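Local coordinates for protein chitin deacetylase (Bombyx mori, PDB 5ZNT) that hydrolyses the N-acetamido groups of N-acetyl-D-glucosamine residues in chitin, using a zinc ion, to give chitosan and acetate, at residues A74-S79 and K94-A99. Numbering follows the deposited sequence.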
loop_
_atom_site.group_PDB
_atom_site.type_symbol
_atom_site.label_atom_id
_atom_site.label_comp_id
_atom_site.label_asym_id
_atom_site.label_seq_id
_atom_site.Cartn_x
_atom_site.Cartn_y
_atom_site.Cartn_z
ATOM N N ALA A 74 -7.235 -4.920 3.454
ATOM C CA ALA A 74 -6.616 -4.028 2.480
ATOM C C ALA A 74 -5.686 -3.052 3.201
ATOM O O ALA A 74 -5.636 -2.997 4.433
ATOM C CB ALA A 74 -7.693 -3.277 1.660
ATOM N N THR A 75 -4.924 -2.290 2.421
ATOM C CA THR A 75 -3.965 -1.308 2.932
ATOM C C THR A 75 -4.344 0.065 2.387
ATOM O O THR A 75 -4.586 0.198 1.195
ATOM C CB THR A 75 -2.529 -1.660 2.500
ATOM O OG1 THR A 75 -2.211 -3.005 2.907
ATOM C CG2 THR A 75 -1.508 -0.698 3.120
ATOM N N TYR A 76 -4.385 1.077 3.254
ATOM C CA TYR A 76 -4.789 2.428 2.880
ATOM C C TYR A 76 -3.577 3.338 3.001
ATOM O O TYR A 76 -3.019 3.480 4.095
ATOM C CB TYR A 76 -5.913 2.942 3.778
ATOM C CG TYR A 76 -7.210 2.204 3.547
ATOM C CD1 TYR A 76 -7.425 0.950 4.107
ATOM C CD2 TYR A 76 -8.208 2.748 2.748
ATOM C CE1 TYR A 76 -8.605 0.252 3.881
ATOM C CE2 TYR A 76 -9.409 2.066 2.530
ATOM C CZ TYR A 76 -9.600 0.831 3.114
ATOM O OH TYR A 76 -10.766 0.161 2.895
ATOM N N PHE A 77 -3.139 3.899 1.876
ATOM C CA PHE A 77 -2.073 4.900 1.886
ATOM C C PHE A 77 -2.748 6.262 1.993
ATOM O O PHE A 77 -3.277 6.788 1.012
ATOM C CB PHE A 77 -1.195 4.778 0.639
ATOM C CG PHE A 77 -0.338 3.538 0.644
ATOM C CD1 PHE A 77 0.853 3.506 1.359
ATOM C CD2 PHE A 77 -0.747 2.400 -0.032
ATOM C CE1 PHE A 77 1.629 2.349 1.385
ATOM C CE2 PHE A 77 0.030 1.253 -0.013
ATOM C CZ PHE A 77 1.204 1.228 0.695
ATOM N N VAL A 78 -2.727 6.833 3.189
ATOM C CA VAL A 78 -3.620 7.935 3.545
ATOM C C VAL A 78 -2.861 9.236 3.420
ATOM O O VAL A 78 -1.762 9.370 3.967
ATOM C CB VAL A 78 -4.171 7.751 4.973
ATOM C CG1 VAL A 78 -5.088 8.942 5.351
ATOM C CG2 VAL A 78 -4.960 6.414 5.053
ATOM N N SER A 79 -3.445 10.200 2.702
ATOM C CA SER A 79 -2.953 11.569 2.671
ATOM C C SER A 79 -3.825 12.430 3.587
ATOM O O SER A 79 -4.985 12.107 3.834
ATOM C CB SER A 79 -2.969 12.128 1.231
ATOM O OG SER A 79 -4.294 12.072 0.682
ATOM N N LYS A 94 -11.006 -2.242 12.316
ATOM C CA LYS A 94 -11.522 -3.379 11.563
ATOM C C LYS A 94 -10.423 -4.251 10.972
ATOM O O LYS A 94 -10.739 -5.250 10.326
ATOM C CB LYS A 94 -12.452 -2.907 10.440
ATOM C CG LYS A 94 -13.814 -2.398 10.948
ATOM C CD LYS A 94 -14.624 -3.541 11.517
ATOM C CE LYS A 94 -16.067 -3.122 11.752
ATOM N NZ LYS A 94 -16.963 -4.308 11.940
ATOM N N GLY A 95 -9.153 -3.909 11.166
ATOM C CA GLY A 95 -8.058 -4.773 10.772
ATOM C C GLY A 95 -7.398 -4.435 9.452
ATOM O O GLY A 95 -6.516 -5.186 9.011
ATOM N N HIS A 96 -7.807 -3.354 8.790
ATOM C CA HIS A 96 -7.076 -2.907 7.616
ATOM C C HIS A 96 -5.841 -2.123 8.045
ATOM O O HIS A 96 -5.775 -1.568 9.145
ATOM C CB HIS A 96 -7.975 -2.068 6.714
ATOM C CG HIS A 96 -9.240 -2.776 6.332
ATOM N ND1 HIS A 96 -9.268 -3.792 5.399
ATOM C CD2 HIS A 96 -10.507 -2.645 6.786
ATOM C CE1 HIS A 96 -10.504 -4.241 5.280
ATOM N NE2 HIS A 96 -11.275 -3.566 6.118
ATOM N N GLU A 97 -4.844 -2.112 7.179
ATOM C CA GLU A 97 -3.587 -1.450 7.484
ATOM C C GLU A 97 -3.663 0.015 7.081
ATOM O O GLU A 97 -4.197 0.342 6.020
ATOM C CB GLU A 97 -2.425 -2.129 6.753
ATOM C CG GLU A 97 -1.105 -1.385 6.953
ATOM C CD GLU A 97 0.110 -2.122 6.391
ATOM O OE1 GLU A 97 -0.054 -3.257 5.891
ATOM O OE2 GLU A 97 1.230 -1.556 6.475
ATOM N N ILE A 98 -3.130 0.893 7.931
ATOM C CA ILE A 98 -3.043 2.321 7.630
ATOM C C ILE A 98 -1.583 2.646 7.377
ATOM O O ILE A 98 -0.733 2.359 8.223
ATOM C CB ILE A 98 -3.593 3.186 8.774
ATOM C CG1 ILE A 98 -5.050 2.842 9.042
ATOM C CG2 ILE A 98 -3.421 4.693 8.433
ATOM C CD1 ILE A 98 -5.988 3.062 7.846
ATOM N N ALA A 99 -1.291 3.239 6.217
ATOM C CA ALA A 99 0.060 3.651 5.841
ATOM C C ALA A 99 0.008 5.117 5.424
ATOM O O ALA A 99 -1.074 5.702 5.323
ATOM C CB ALA A 99 0.616 2.779 4.690
#
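Thr75, Tyr76 and Phe77 pair in parallel with Glu97, Ile98 and Ala99, the short strand axes approaching to 4.7 Å and inclined by 24°, through backbone hydrogen bonds from Glu97 N to Ala74 O, Tyr76 N to Glu97 O, Ala99 N to Tyr76 O and Val78 N to Ala99 O. At the N-terminal end of the pairing a side chain joins in: His96 ND1 accepts a hydrogen bond from Ala74 N, 3.0 Å away, with the donor in the imidazole plane. This bond helps fix the ring's rotation and implies that ND1 carries no proton. Tyr76 turns its edge toward the face of His96 in an offset edge-to-face pair, planes at 78°, with Tyr76 CE1 3.7 Å from His96 CB. These are neighbouring parallel strands of the polysaccharide deacetylase domain, joined in a beta-alpha-beta unit by helix 85-93, whose Thr91 packs on Tyr76, His96 and Ile98. Ile98 CD1 lies 4.1 Å from Tyr76 CB. Thr75 and Glu97 lie side by side on the face opposite Tyr76 and Ile98; with CG anti to the backbone N (chi1 175°) and the chain extended, Glu97 runs its CG past Thr75 CG2 at 3.9 Å. Their polar ends are hydrogen-bonded elsewhere: Thr75 OG1 to Met303 N, Glu97 OE2 to Tyr168 OH and Thr304 OG1. Farther along, Ala99 CB packs tightly against Phe77 CD1 at 3.4 Å, and the phenyl group approaches the zinc ligand His101, about 4 Å between nearest side-chain atoms.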